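Local structure of lovastatin nonaketide synthase, polyketide synthase component (Aspergillus terreus, 7CPX) at residues L1287-W1293 and H1424-L1429; L1527-A1532 and I1589-V1593; V1545-H1551 and F1610-F1615. The protein assembles the dihydromonacolin L polyketide of lovastatin from malonyl-CoA, S-adenosylmethionine and NADPH, as an iterative homodimeric megasynthase working with the partner protein LovC. The protein carries 2 engineered substitutions. All blocks are in the same frame, centred on the assembly; numbering follows the deposited sequence.

Contact 1: residues L1287-W1293 and H1424-L1429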
ATOM      1  N   LEU A1287      31.003  -9.034  71.690  1.00153.79           N
ATOM      2  CA  LEU A1287      30.226  -9.716  70.661  1.00153.79           C
ATOM      3  C   LEU A1287      30.206 -11.206  70.975  1.00153.79           C
ATOM      4  O   LEU A1287      31.191 -11.911  70.736  1.00153.79           O
ATOM      5  CB  LEU A1287      30.818  -9.456  69.278  1.00153.79           C
ATOM      6  CG  LEU A1287      30.848  -8.016  68.749  1.00153.79           C
ATOM      7  CD1 LEU A1287      29.511  -7.322  68.960  1.00153.79           C
ATOM      8  CD2 LEU A1287      31.976  -7.207  69.371  1.00153.79           C
ATOM      9  N   ASP A1288      29.087 -11.689  71.510  1.00159.10           N
ATOM     10  CA  ASP A1288      28.986 -13.044  72.037  1.00159.10           C
ATOM     11  C   ASP A1288      27.732 -13.736  71.521  1.00159.10           C
ATOM     12  O   ASP A1288      26.989 -14.368  72.279  1.00159.10           O
ATOM     13  CB  ASP A1288      29.000 -13.026  73.564  1.00159.10           C
ATOM     14  CG  ASP A1288      29.229 -14.399  74.163  1.00159.10           C
ATOM     15  OD1 ASP A1288      29.503 -15.346  73.399  1.00159.10           O
ATOM     16  OD2 ASP A1288      29.135 -14.530  75.402  1.00159.10           O
ATOM     17  N   ASN A1289      27.477 -13.625  70.224  1.00157.28           N
ATOM     18  CA  ASN A1289      26.337 -14.312  69.634  1.00157.28           C
ATOM     19  C   ASN A1289      26.575 -15.821  69.666  1.00157.28           C
ATOM     20  O   ASN A1289      27.605 -16.290  69.160  1.00157.28           O
ATOM     21  CB  ASN A1289      26.122 -13.846  68.194  1.00157.28           C
ATOM     22  CG  ASN A1289      24.863 -14.424  67.573  1.00157.28           C
ATOM     23  OD1 ASN A1289      24.378 -15.479  67.981  1.00157.28           O
ATOM     24  ND2 ASN A1289      24.328 -13.731  66.575  1.00157.28           N
ATOM     25  N   PRO A1290      25.664 -16.610  70.243  1.00156.29           N
ATOM     26  CA  PRO A1290      25.863 -18.069  70.229  1.00156.29           C
ATOM     27  C   PRO A1290      25.971 -18.651  68.832  1.00156.29           C
ATOM     28  O   PRO A1290      26.717 -19.618  68.630  1.00156.29           O
ATOM     29  CB  PRO A1290      24.628 -18.598  70.970  1.00156.29           C
ATOM     30  CG  PRO A1290      24.181 -17.466  71.820  1.00156.29           C
ATOM     31  CD  PRO A1290      24.483 -16.227  71.036  1.00156.29           C
ATOM     32  N   GLU A1291      25.247 -18.095  67.860  1.00155.40           N
ATOM     33  CA  GLU A1291      25.323 -18.602  66.496  1.00155.40           C
ATOM     34  C   GLU A1291      26.730 -18.505  65.928  1.00155.40           C
ATOM     35  O   GLU A1291      27.065 -19.252  65.001  1.00155.40           O
ATOM     36  CB  GLU A1291      24.349 -17.834  65.600  1.00155.40           C
ATOM     37  CG  GLU A1291      24.403 -18.229  64.132  1.00155.40           C
ATOM     38  CD  GLU A1291      23.366 -17.503  63.299  1.00155.40           C
ATOM     39  OE1 GLU A1291      22.589 -16.711  63.873  1.00155.40           O
ATOM     40  OE2 GLU A1291      23.328 -17.723  62.070  1.00155.40           O
ATOM     41  N   TYR A1292      27.559 -17.607  66.460  1.00156.78           N
ATOM     42  CA  TYR A1292      28.914 -17.398  65.970  1.00156.78           C
ATOM     43  C   TYR A1292      29.965 -17.883  66.963  1.00156.78           C
ATOM     44  O   TYR A1292      31.094 -17.384  66.961  1.00156.78           O
ATOM     45  CB  TYR A1292      29.123 -15.921  65.644  1.00156.78           C
ATOM     46  CG  TYR A1292      28.092 -15.366  64.687  1.00156.78           C
ATOM     47  CD1 TYR A1292      27.669 -16.101  63.588  1.00156.78           C
ATOM     48  CD2 TYR A1292      27.530 -14.114  64.891  1.00156.78           C
ATOM     49  CE1 TYR A1292      26.724 -15.601  62.715  1.00156.78           C
ATOM     50  CE2 TYR A1292      26.582 -13.605  64.024  1.00156.78           C
ATOM     51  CZ  TYR A1292      26.183 -14.354  62.937  1.00156.78           C
ATOM     52  OH  TYR A1292      25.240 -13.854  62.068  1.00156.78           O
ATOM     53  N   TRP A1293      29.611 -18.831  67.825  1.00161.96           N
ATOM     54  CA  TRP A1293      30.594 -19.486  68.670  1.00161.96           C
ATOM     55  C   TRP A1293      31.364 -20.529  67.869  1.00161.96           C
ATOM     56  O   TRP A1293      30.970 -20.923  66.767  1.00161.96           O
ATOM     57  CB  TRP A1293      29.921 -20.152  69.872  1.00161.96           C
ATOM     58  CG  TRP A1293      29.458 -19.198  70.928  1.00161.96           C
ATOM     59  CD1 TRP A1293      29.738 -17.866  71.012  1.00161.96           C
ATOM     60  CD2 TRP A1293      28.632 -19.507  72.057  1.00161.96           C
ATOM     61  NE1 TRP A1293      29.138 -17.326  72.123  1.00161.96           N
ATOM     62  CE2 TRP A1293      28.453 -18.312  72.781  1.00161.96           C
ATOM     63  CE3 TRP A1293      28.025 -20.676  72.523  1.00161.96           C
ATOM     64  CZ2 TRP A1293      27.692 -18.254  73.946  1.00161.96           C
ATOM     65  CZ3 TRP A1293      27.272 -20.616  73.679  1.00161.96           C
ATOM     66  CH2 TRP A1293      27.111 -19.414  74.378  1.00161.96           C
ATOM     67  N   HIS A1424      31.702 -12.707  61.261  1.00156.58           N
ATOM     68  CA  HIS A1424      30.306 -12.498  61.634  1.00156.58           C
ATOM     69  C   HIS A1424      30.192 -11.471  62.754  1.00156.58           C
ATOM     70  O   HIS A1424      29.327 -10.585  62.718  1.00156.58           O
ATOM     71  CB  HIS A1424      29.670 -13.820  62.064  1.00156.58           C
ATOM     72  CG  HIS A1424      29.489 -14.799  60.946  1.00156.58           C
ATOM     73  ND1 HIS A1424      28.483 -14.682  60.012  1.00156.58           N
ATOM     74  CD2 HIS A1424      30.178 -15.918  60.619  1.00156.58           C
ATOM     75  CE1 HIS A1424      28.563 -15.684  59.155  1.00156.58           C
ATOM     76  NE2 HIS A1424      29.583 -16.448  59.501  1.00156.58           N
ATOM     77  N   TYR A1425      31.055 -11.579  63.766  1.00157.37           N
ATOM     78  CA  TYR A1425      31.072 -10.586  64.834  1.00157.37           C
ATOM     79  C   TYR A1425      31.441  -9.211  64.300  1.00157.37           C
ATOM     80  O   TYR A1425      30.927  -8.199  64.785  1.00157.37           O
ATOM     81  CB  TYR A1425      32.052 -11.004  65.930  1.00157.37           C
ATOM     82  CG  TYR A1425      31.584 -12.160  66.788  1.00157.37           C
ATOM     83  CD1 TYR A1425      30.249 -12.295  67.140  1.00157.37           C
ATOM     84  CD2 TYR A1425      32.481 -13.113  67.248  1.00157.37           C
ATOM     85  CE1 TYR A1425      29.822 -13.341  67.923  1.00157.37           C
ATOM     86  CE2 TYR A1425      32.059 -14.168  68.032  1.00157.37           C
ATOM     87  CZ  TYR A1425      30.728 -14.277  68.366  1.00157.37           C
ATOM     88  OH  TYR A1425      30.296 -15.324  69.148  1.00157.37           O
ATOM     89  N   ALA A1426      32.337  -9.154  63.315  1.00154.29           N
ATOM     90  CA  ALA A1426      32.664  -7.879  62.690  1.00154.29           C
ATOM     91  C   ALA A1426      31.443  -7.281  62.008  1.00154.29           C
ATOM     92  O   ALA A1426      31.199  -6.074  62.105  1.00154.29           O
ATOM     93  CB  ALA A1426      33.801  -8.059  61.686  1.00154.29           C
ATOM     94  N   ARG A1427      30.669  -8.109  61.306  1.00149.24           N
ATOM     95  CA  ARG A1427      29.440  -7.610  60.699  1.00149.24           C
ATOM     96  C   ARG A1427      28.484  -7.095  61.765  1.00149.24           C
ATOM     97  O   ARG A1427      27.861  -6.045  61.592  1.00149.24           O
ATOM     98  CB  ARG A1427      28.752  -8.691  59.866  1.00149.24           C
ATOM     99  CG  ARG A1427      27.525  -8.160  59.125  1.00149.24           C
ATOM    100  CD  ARG A1427      26.565  -9.252  58.683  1.00149.24           C
ATOM    101  NE  ARG A1427      27.222 -10.344  57.975  1.00149.24           N
ATOM    102  CZ  ARG A1427      27.467 -11.542  58.489  1.00149.24           C
ATOM    103  NH1 ARG A1427      27.140 -11.844  59.736  1.00149.24           N
ATOM    104  NH2 ARG A1427      28.048 -12.465  57.729  1.00149.24           N
ATOM    105  N   GLU A1428      28.343  -7.832  62.867  1.00148.45           N
ATOM    106  CA  GLU A1428      27.449  -7.392  63.934  1.00148.45           C
ATOM    107  C   GLU A1428      27.893  -6.047  64.498  1.00148.45           C
ATOM    108  O   GLU A1428      27.077  -5.139  64.703  1.00148.45           O
ATOM    109  CB  GLU A1428      27.400  -8.446  65.041  1.00148.45           C
ATOM    110  CG  GLU A1428      26.790  -9.771  64.619  1.00148.45           C
ATOM    111  CD  GLU A1428      25.295  -9.679  64.389  1.00148.45           C
ATOM    112  OE1 GLU A1428      24.726  -8.586  64.588  1.00148.45           O
ATOM    113  OE2 GLU A1428      24.687 -10.703  64.009  1.00148.45           O
ATOM    114  N   LEU A1429      29.194  -5.904  64.749  1.00147.97           N
ATOM    115  CA  LEU A1429      29.723  -4.665  65.308  1.00147.97           C
ATOM    116  C   LEU A1429      29.525  -3.503  64.345  1.00147.97           C
ATOM    117  O   LEU A1429      29.112  -2.409  64.747  1.00147.97           O
ATOM    118  CB  LEU A1429      31.203  -4.845  65.639  1.00147.97           C
ATOM    119  CG  LEU A1429      31.960  -3.620  66.151  1.00147.97           C
ATOM    120  CD1 LEU A1429      31.406  -3.171  67.490  1.00147.97           C
ATOM    121  CD2 LEU A1429      33.444  -3.933  66.256  1.00147.97           C
TER
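Tyr1425 lays its ring between Leu1287 and Tyr1292 at one edge of the methyltransferase fold, where a loop following the short edge strand 1286-1287 meets helix 1420-1436. Leu1287 CB rests 3.6 Å from Tyr1425 CD1, and the carbonyl oxygen of Leu1287 sits over the centre of that ring. The opposite face is taken by Tyr1292 CB. Beyond it the two tyrosine rings stand nearly perpendicular (84°), with an edge of Tyr1292 turned to the face of Tyr1425 in an offset T-shaped pair. His1424 completes the aromatic cluster. The helix backbone brings its CB over the Tyr1292 face, 3.2 Å from the ring centroid, a CH-pi contact. With CG anti to the carbonyl carbon (chi1 -69°), the imidazole then continues almost parallel to the phenol ring but slid along it, centroids 4.4 Å apart, so the rings barely overlap.

Polar groups frame this core. Tyr1425 OH donates to Asn1289 O at 2.9 Å. Tyr1292 N reaches the same oxygen at 3.0 Å from the other face of the carbonyl plane, so two donors grip it. Asn1289 OD1 accepts from Glu1291 N at 2.8 Å, an Asx turn that starts the short 3-10 segment. Trp1293, whose CB points away from the helix, has a cation-pi contact with Arg1605; backbone bonds tie Leu1287 to Arg1601 and Thr1603. Glu1428 OE2 lies beside the edge of the Tyr1292 ring, and Arg1427 NH1 donates to His1424 ND1 at 3.2 Å, the acceptor nitrogen close to the guanidinium plane.

Contact 2: residues L1527-A1532 and I1589-V1593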
ATOM      1  N   LEU A1527      52.837  -0.702  63.247  1.00167.90           N
ATOM      2  CA  LEU A1527      51.517  -0.820  63.861  1.00167.90           C
ATOM      3  C   LEU A1527      51.080   0.468  64.552  1.00167.90           C
ATOM      4  O   LEU A1527      49.996   0.995  64.280  1.00167.90           O
ATOM      5  CB  LEU A1527      51.524  -1.981  64.858  1.00167.90           C
ATOM      6  CG  LEU A1527      50.229  -2.221  65.638  1.00167.90           C
ATOM      7  CD1 LEU A1527      49.070  -2.471  64.688  1.00167.90           C
ATOM      8  CD2 LEU A1527      50.394  -3.387  66.599  1.00167.90           C
ATOM      9  N   GLU A1528      51.915   0.989  65.450  1.00164.19           N
ATOM     10  CA  GLU A1528      51.549   2.209  66.162  1.00164.19           C
ATOM     11  C   GLU A1528      51.371   3.374  65.196  1.00164.19           C
ATOM     12  O   GLU A1528      50.406   4.140  65.306  1.00164.19           O
ATOM     13  CB  GLU A1528      52.606   2.540  67.214  1.00164.19           C
ATOM     14  CG  GLU A1528      52.896   1.398  68.173  1.00164.19           C
ATOM     15  CD  GLU A1528      53.747   1.826  69.353  1.00164.19           C
ATOM     16  OE1 GLU A1528      54.149   3.008  69.400  1.00164.19           O
ATOM     17  OE2 GLU A1528      54.013   0.981  70.233  1.00164.19           O
ATOM     18  N   LYS A1529      52.283   3.516  64.233  1.00163.04           N
ATOM     19  CA  LYS A1529      52.175   4.617  63.282  1.00163.04           C
ATOM     20  C   LYS A1529      50.986   4.424  62.348  1.00163.04           C
ATOM     21  O   LYS A1529      50.330   5.398  61.963  1.00163.04           O
ATOM     22  CB  LYS A1529      53.471   4.752  62.486  1.00163.04           C
ATOM     23  CG  LYS A1529      54.699   4.956  63.357  1.00163.04           C
ATOM     24  CD  LYS A1529      55.889   5.463  62.557  1.00163.04           C
ATOM     25  CE  LYS A1529      56.336   4.460  61.507  1.00163.04           C
ATOM     26  NZ  LYS A1529      57.553   4.918  60.784  1.00163.04           N
ATOM     27  N   THR A1530      50.688   3.179  61.974  1.00164.03           N
ATOM     28  CA  THR A1530      49.515   2.930  61.140  1.00164.03           C
ATOM     29  C   THR A1530      48.233   3.295  61.878  1.00164.03           C
ATOM     30  O   THR A1530      47.310   3.879  61.294  1.00164.03           O
ATOM     31  CB  THR A1530      49.481   1.464  60.703  1.00164.03           C
ATOM     32  OG1 THR A1530      49.312   0.625  61.850  1.00164.03           O
ATOM     33  CG2 THR A1530      50.770   1.087  59.987  1.00164.03           C
ATOM     34  N   MET A1531      48.156   2.963  63.168  1.00161.38           N
ATOM     35  CA  MET A1531      46.979   3.324  63.949  1.00161.38           C
ATOM     36  C   MET A1531      46.897   4.833  64.152  1.00161.38           C
ATOM     37  O   MET A1531      45.802   5.407  64.171  1.00161.38           O
ATOM     38  CB  MET A1531      47.004   2.587  65.287  1.00161.38           C
ATOM     39  CG  MET A1531      46.980   1.071  65.135  1.00161.38           C
ATOM     40  SD  MET A1531      47.407   0.180  66.642  1.00161.38           S
ATOM     41  CE  MET A1531      45.973   0.519  67.655  1.00161.38           C
ATOM     42  N   ALA A1532      48.047   5.496  64.293  1.00158.44           N
ATOM     43  CA  ALA A1532      48.051   6.954  64.345  1.00158.44           C
ATOM     44  C   ALA A1532      47.533   7.545  63.040  1.00158.44           C
ATOM     45  O   ALA A1532      46.808   8.545  63.043  1.00158.44           O
ATOM     46  CB  ALA A1532      49.459   7.465  64.647  1.00158.44           C
ATOM     47  N   ILE A1589      48.416   0.107  73.105  1.00164.87           N
ATOM     48  CA  ILE A1589      48.886   0.749  71.880  1.00164.87           C
ATOM     49  C   ILE A1589      47.820   1.687  71.334  1.00164.87           C
ATOM     50  O   ILE A1589      48.111   2.811  70.909  1.00164.87           O
ATOM     51  CB  ILE A1589      49.278  -0.314  70.837  1.00164.87           C
ATOM     52  CG1 ILE A1589      50.454  -1.153  71.340  1.00164.87           C
ATOM     53  CG2 ILE A1589      49.620   0.354  69.514  1.00164.87           C
ATOM     54  CD1 ILE A1589      50.635  -2.457  70.592  1.00164.87           C
ATOM     55  N   LEU A1590      46.568   1.234  71.341  1.00159.74           N
ATOM     56  CA  LEU A1590      45.469   1.991  70.760  1.00159.74           C
ATOM     57  C   LEU A1590      45.244   3.298  71.510  1.00159.74           C
ATOM     58  O   LEU A1590      44.971   4.335  70.896  1.00159.74           O
ATOM     59  CB  LEU A1590      44.226   1.099  70.773  1.00159.74           C
ATOM     60  CG  LEU A1590      42.932   1.452  70.048  1.00159.74           C
ATOM     61  CD1 LEU A1590      42.008   2.167  71.004  1.00159.74           C
ATOM     62  CD2 LEU A1590      43.181   2.266  68.797  1.00159.74           C
ATOM     63  N   LYS A1591      45.356   3.268  72.840  1.00158.95           N
ATOM     64  CA  LYS A1591      45.312   4.502  73.615  1.00158.95           C
ATOM     65  C   LYS A1591      46.510   5.389  73.305  1.00158.95           C
ATOM     66  O   LYS A1591      46.369   6.611  73.183  1.00158.95           O
ATOM     67  CB  LYS A1591      45.261   4.178  75.107  1.00158.95           C
ATOM     68  CG  LYS A1591      43.962   3.541  75.561  1.00158.95           C
ATOM     69  CD  LYS A1591      44.072   3.020  76.984  1.00158.95           C
ATOM     70  CE  LYS A1591      42.713   2.638  77.547  1.00158.95           C
ATOM     71  NZ  LYS A1591      42.830   1.908  78.840  1.00158.95           N
ATOM     72  N   ARG A1592      47.698   4.793  73.171  1.00161.86           N
ATOM     73  CA  ARG A1592      48.892   5.593  72.915  1.00161.86           C
ATOM     74  C   ARG A1592      48.794   6.331  71.585  1.00161.86           C
ATOM     75  O   ARG A1592      49.326   7.437  71.441  1.00161.86           O
ATOM     76  CB  ARG A1592      50.139   4.711  72.939  1.00161.86           C
ATOM     77  CG  ARG A1592      50.665   4.423  74.333  1.00161.86           C
ATOM     78  CD  ARG A1592      52.107   3.946  74.290  1.00161.86           C
ATOM     79  NE  ARG A1592      52.250   2.687  73.567  1.00161.86           N
ATOM     80  CZ  ARG A1592      52.129   1.487  74.118  1.00161.86           C
ATOM     81  NH1 ARG A1592      51.848   1.338  75.402  1.00161.86           N
ATOM     82  NH2 ARG A1592      52.294   0.406  73.360  1.00161.86           N
ATOM     83  N   VAL A1593      48.116   5.740  70.604  1.00160.34           N
ATOM     84  CA  VAL A1593      48.061   6.312  69.262  1.00160.34           C
ATOM     85  C   VAL A1593      46.827   7.195  69.120  1.00160.34           C
ATOM     86  O   VAL A1593      46.436   7.555  68.004  1.00160.34           O
ATOM     87  CB  VAL A1593      48.083   5.214  68.183  1.00160.34           C
ATOM     88  CG1 VAL A1593      49.353   4.382  68.295  1.00160.34           C
ATOM     89  CG2 VAL A1593      46.848   4.332  68.281  1.00160.34           C
TER
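Two helices flanking the central sheet of the methyltransferase domain pack together here, with Met1531 of helix 1527-1537 reaching across to Ile1589, Leu1590 and Val1593 at the C-terminal end of helix 1583-1592. The methionine bends at its last torsion (chi3 70°), which turns CE onto Leu1590, 3.5 Å from its CD2, while SD lies 3.6 Å from Ile1589 CG2. That same methyl branch of Ile1589 also meets Glu1528 CG at 3.7 Å, so it sits between two side chains one turn apart.

Val1593, the first residue to leave helical geometry, brings the backbones closest: its CA is 5.0 Å from that of Ala1532. Its two methyls divide the work. CG2 packs at 3.5 Å from Met1531 CB, whereas CG1 faces the backbone of Glu1528 and its CB. Towards solvent, the extended Glu1528 places OE2 3.6 Å from Arg1592 NH2, a long salt bridge met near the guanidinium edge, with carboxylate and guanidinium planes 46° apart.

Trp1586, one turn before Ile1589, touches both Leu1527 and Met1531 and continues the packing inward. Helix 1527-1537 is the connection of the beta-alpha-beta crossover from strand 1512-1518 to strand 1542-1547, and helix 1583-1592 leads on to strand 1600-1602.

Contact 3: residues V1545-H1551 and F1610-F1615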
ATOM      1  N   VAL A1545      37.288  -0.317  63.855  1.00151.90           N
ATOM      2  CA  VAL A1545      36.923  -1.718  64.008  1.00151.90           C
ATOM      3  C   VAL A1545      38.073  -2.538  63.448  1.00151.90           C
ATOM      4  O   VAL A1545      38.342  -2.497  62.241  1.00151.90           O
ATOM      5  CB  VAL A1545      35.609  -2.051  63.291  1.00151.90           C
ATOM      6  CG1 VAL A1545      35.312  -3.535  63.391  1.00151.90           C
ATOM      7  CG2 VAL A1545      34.469  -1.229  63.868  1.00151.90           C
ATOM      8  N   ILE A1546      38.741  -3.295  64.311  1.00157.94           N
ATOM      9  CA  ILE A1546      39.959  -4.011  63.952  1.00157.94           C
ATOM     10  C   ILE A1546      39.690  -5.504  64.050  1.00157.94           C
ATOM     11  O   ILE A1546      39.337  -6.006  65.124  1.00157.94           O
ATOM     12  CB  ILE A1546      41.135  -3.612  64.857  1.00157.94           C
ATOM     13  CG1 ILE A1546      41.416  -2.112  64.746  1.00157.94           C
ATOM     14  CG2 ILE A1546      42.377  -4.415  64.502  1.00157.94           C
ATOM     15  CD1 ILE A1546      40.595  -1.263  65.693  1.00157.94           C
ATOM     16  N   LEU A1547      39.854  -6.210  62.932  1.00160.84           N
ATOM     17  CA  LEU A1547      40.017  -7.657  62.931  1.00160.84           C
ATOM     18  C   LEU A1547      41.503  -7.941  62.780  1.00160.84           C
ATOM     19  O   LEU A1547      42.109  -7.556  61.775  1.00160.84           O
ATOM     20  CB  LEU A1547      39.239  -8.317  61.793  1.00160.84           C
ATOM     21  CG  LEU A1547      37.718  -8.177  61.766  1.00160.84           C
ATOM     22  CD1 LEU A1547      37.300  -7.066  60.820  1.00160.84           C
ATOM     23  CD2 LEU A1547      37.088  -9.503  61.365  1.00160.84           C
ATOM     24  N   GLU A1548      42.096  -8.599  63.772  1.00168.79           N
ATOM     25  CA  GLU A1548      43.531  -8.827  63.724  1.00168.79           C
ATOM     26  C   GLU A1548      43.897  -9.976  64.649  1.00168.79           C
ATOM     27  O   GLU A1548      43.125 -10.366  65.530  1.00168.79           O
ATOM     28  CB  GLU A1548      44.304  -7.557  64.105  1.00168.79           C
ATOM     29  CG  GLU A1548      45.774  -7.558  63.702  1.00168.79           C
ATOM     30  CD  GLU A1548      45.977  -7.787  62.216  1.00168.79           C
ATOM     31  OE1 GLU A1548      45.846  -8.944  61.764  1.00168.79           O
ATOM     32  OE2 GLU A1548      46.265  -6.808  61.497  1.00168.79           O
ATOM     33  N   ILE A1549      45.097 -10.512  64.427  1.00176.76           N
ATOM     34  CA  ILE A1549      45.592 -11.623  65.226  1.00176.76           C
ATOM     35  C   ILE A1549      45.808 -11.172  66.664  1.00176.76           C
ATOM     36  O   ILE A1549      46.271 -10.054  66.926  1.00176.76           O
ATOM     37  CB  ILE A1549      46.892 -12.179  64.617  1.00176.76           C
ATOM     38  CG1 ILE A1549      47.937 -11.067  64.467  1.00176.76           C
ATOM     39  CG2 ILE A1549      46.604 -12.828  63.273  1.00176.76           C
ATOM     40  CD1 ILE A1549      49.328 -11.571  64.137  1.00176.76           C
ATOM     41  N   THR A1550      45.464 -12.046  67.606  1.00174.65           N
ATOM     42  CA  THR A1550      45.673 -11.780  69.020  1.00174.65           C
ATOM     43  C   THR A1550      45.761 -13.109  69.755  1.00174.65           C
ATOM     44  O   THR A1550      45.317 -14.143  69.253  1.00174.65           O
ATOM     45  CB  THR A1550      44.548 -10.911  69.602  1.00174.65           C
ATOM     46  OG1 THR A1550      44.785 -10.681  70.995  1.00174.65           O
ATOM     47  CG2 THR A1550      43.195 -11.583  69.424  1.00174.65           C
ATOM     48  N   HIS A1551      46.354 -13.071  70.948  1.00177.62           N
ATOM     49  CA  HIS A1551      46.407 -14.223  71.848  1.00177.62           C
ATOM     50  C   HIS A1551      46.822 -15.492  71.097  1.00177.62           C
ATOM     51  O   HIS A1551      46.057 -16.443  70.936  1.00177.62           O
ATOM     52  CB  HIS A1551      45.059 -14.413  72.550  1.00177.62           C
ATOM     53  CG  HIS A1551      44.711 -13.300  73.487  1.00177.62           C
ATOM     54  ND1 HIS A1551      45.254 -13.194  74.750  1.00177.62           N
ATOM     55  CD2 HIS A1551      43.879 -12.242  73.344  1.00177.62           C
ATOM     56  CE1 HIS A1551      44.769 -12.118  75.345  1.00177.62           C
ATOM     57  NE2 HIS A1551      43.934 -11.523  74.513  1.00177.62           N
ATOM     58  N   PHE A1610      41.047 -16.243  68.356  1.00179.67           N
ATOM     59  CA  PHE A1610      42.212 -15.443  68.697  1.00179.67           C
ATOM     60  C   PHE A1610      42.904 -14.884  67.453  1.00179.67           C
ATOM     61  O   PHE A1610      43.453 -13.776  67.516  1.00179.67           O
ATOM     62  CB  PHE A1610      43.189 -16.271  69.543  1.00179.67           C
ATOM     63  CG  PHE A1610      43.928 -17.330  68.773  1.00179.67           C
ATOM     64  CD1 PHE A1610      45.111 -17.031  68.111  1.00179.67           C
ATOM     65  CD2 PHE A1610      43.451 -18.630  68.724  1.00179.67           C
ATOM     66  CE1 PHE A1610      45.792 -18.004  67.405  1.00179.67           C
ATOM     67  CE2 PHE A1610      44.127 -19.606  68.017  1.00179.67           C
ATOM     68  CZ  PHE A1610      45.300 -19.292  67.358  1.00179.67           C
ATOM     69  N   PRO A1611      42.915 -15.582  66.308  1.00177.74           N
ATOM     70  CA  PRO A1611      43.575 -15.004  65.126  1.00177.74           C
ATOM     71  C   PRO A1611      42.788 -13.879  64.481  1.00177.74           C
ATOM     72  O   PRO A1611      43.349 -13.152  63.652  1.00177.74           O
ATOM     73  CB  PRO A1611      43.706 -16.197  64.165  1.00177.74           C
ATOM     74  CG  PRO A1611      43.198 -17.396  64.910  1.00177.74           C
ATOM     75  CD  PRO A1611      42.292 -16.871  65.962  1.00177.74           C
ATOM     76  N   THR A1612      41.511 -13.719  64.827  1.00172.01           N
ATOM     77  CA  THR A1612      40.663 -12.731  64.179  1.00172.01           C
ATOM     78  C   THR A1612      39.743 -11.991  65.139  1.00172.01           C
ATOM     79  O   THR A1612      38.854 -11.271  64.672  1.00172.01           O
ATOM     80  CB  THR A1612      39.810 -13.402  63.091  1.00172.01           C
ATOM     81  OG1 THR A1612      39.238 -14.609  63.609  1.00172.01           O
ATOM     82  CG2 THR A1612      40.655 -13.729  61.876  1.00172.01           C
ATOM     83  N   SER A1613      39.920 -12.137  66.451  1.00167.87           N
ATOM     84  CA  SER A1613      39.050 -11.468  67.410  1.00167.87           C
ATOM     85  C   SER A1613      38.959  -9.982  67.101  1.00167.87           C
ATOM     86  O   SER A1613      39.975  -9.305  66.927  1.00167.87           O
ATOM     87  CB  SER A1613      39.577 -11.683  68.831  1.00167.87           C
ATOM     88  OG  SER A1613      39.520 -13.052  69.192  1.00167.87           O
ATOM     89  N   VAL A1614      37.735  -9.482  67.034  1.00159.22           N
ATOM     90  CA  VAL A1614      37.473  -8.122  66.582  1.00159.22           C
ATOM     91  C   VAL A1614      37.371  -7.197  67.783  1.00159.22           C
ATOM     92  O   VAL A1614      36.931  -7.586  68.870  1.00159.22           O
ATOM     93  CB  VAL A1614      36.193  -8.065  65.725  1.00159.22           C
ATOM     94  CG1 VAL A1614      36.111  -6.737  64.991  1.00159.22           C
ATOM     95  CG2 VAL A1614      36.155  -9.233  64.755  1.00159.22           C
ATOM     96  N   PHE A1615      37.785  -5.949  67.577  1.00159.16           N
ATOM     97  CA  PHE A1615      37.746  -4.932  68.616  1.00159.16           C
ATOM     98  C   PHE A1615      37.175  -3.645  68.043  1.00159.16           C
ATOM     99  O   PHE A1615      37.365  -3.336  66.863  1.00159.16           O
ATOM    100  CB  PHE A1615      39.139  -4.665  69.199  1.00159.16           C
ATOM    101  CG  PHE A1615      39.898  -5.911  69.551  1.00159.16           C
ATOM    102  CD1 PHE A1615      39.554  -6.658  70.665  1.00159.16           C
ATOM    103  CD2 PHE A1615      40.961  -6.333  68.769  1.00159.16           C
ATOM    104  CE1 PHE A1615      40.253  -7.805  70.990  1.00159.16           C
ATOM    105  CE2 PHE A1615      41.663  -7.478  69.091  1.00159.16           C
ATOM    106  CZ  PHE A1615      41.309  -8.215  70.202  1.00159.16           C
TER
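Ile1546 and Phe1615 form an antiparallel hydrogen-bonded pair between strands 1542-1547 and 1614-1618, the latter being the antiparallel strand of the class I methyltransferase sheet. Ile1546 N donates to Phe1615 O at 2.9 Å, nearly straight (166°) and in the carbonyl plane; Phe1615 N returns a bond to Ile1546 O. Where the segments leave regular strand geometry, Thr1550 N still reaches Phe1610 O, in a more bent bond (138°). CA-H...O contacts accompany them, with Val1614 CA 3.2 Å from Ile1546 O.

Apolar packing gathers on the side of Leu1547 and Val1614, which lie side by side and point the same way, CD2 of the leucine 3.5 Å from CG2 of the valine. The other valine methyl, CG1, meets Val1545 CG1 at 3.7 Å. On the Phe1615 side, Thr1550 CG2 comes to the ring edge, 3.9 Å from CZ.

Two buried polar groups find partners nearby: Glu1548 OE1 accepts from Ile1549 N and its OE2 from His1522 N, while Thr1550 OG1 bonds to Val1581 O.

Helix 1420-1436 covers the Val1545 and Leu1547 side; Trp1586 of helix 1583-1592 packs on Ile1546 and Phe1615 across the sheet.

In the fold
Following the chain, contact 1 comes first: it closes a long, largely helical excursion by bringing 1424-1429 back to the loop after edge strand 1286-1287. Contacts 2 and 3 then open in turn and cross, since their segments alternate as 1527-1532, 1545-1551, 1589-1593 and 1610-1615. Contact 3 joins two neighbouring strands of the sheet, and contact 2 pairs helices beside it; the centres of the two contacts are about 15 Å apart. Contacts 1 and 3 touch directly: Leu1429 CD2 lies 3.4 Å from Val1545 CG1, and Ala1426 CB packs on Leu1547 CD2. The sheet is thus held between helix 1420-1436 and the helix pair of contact 2.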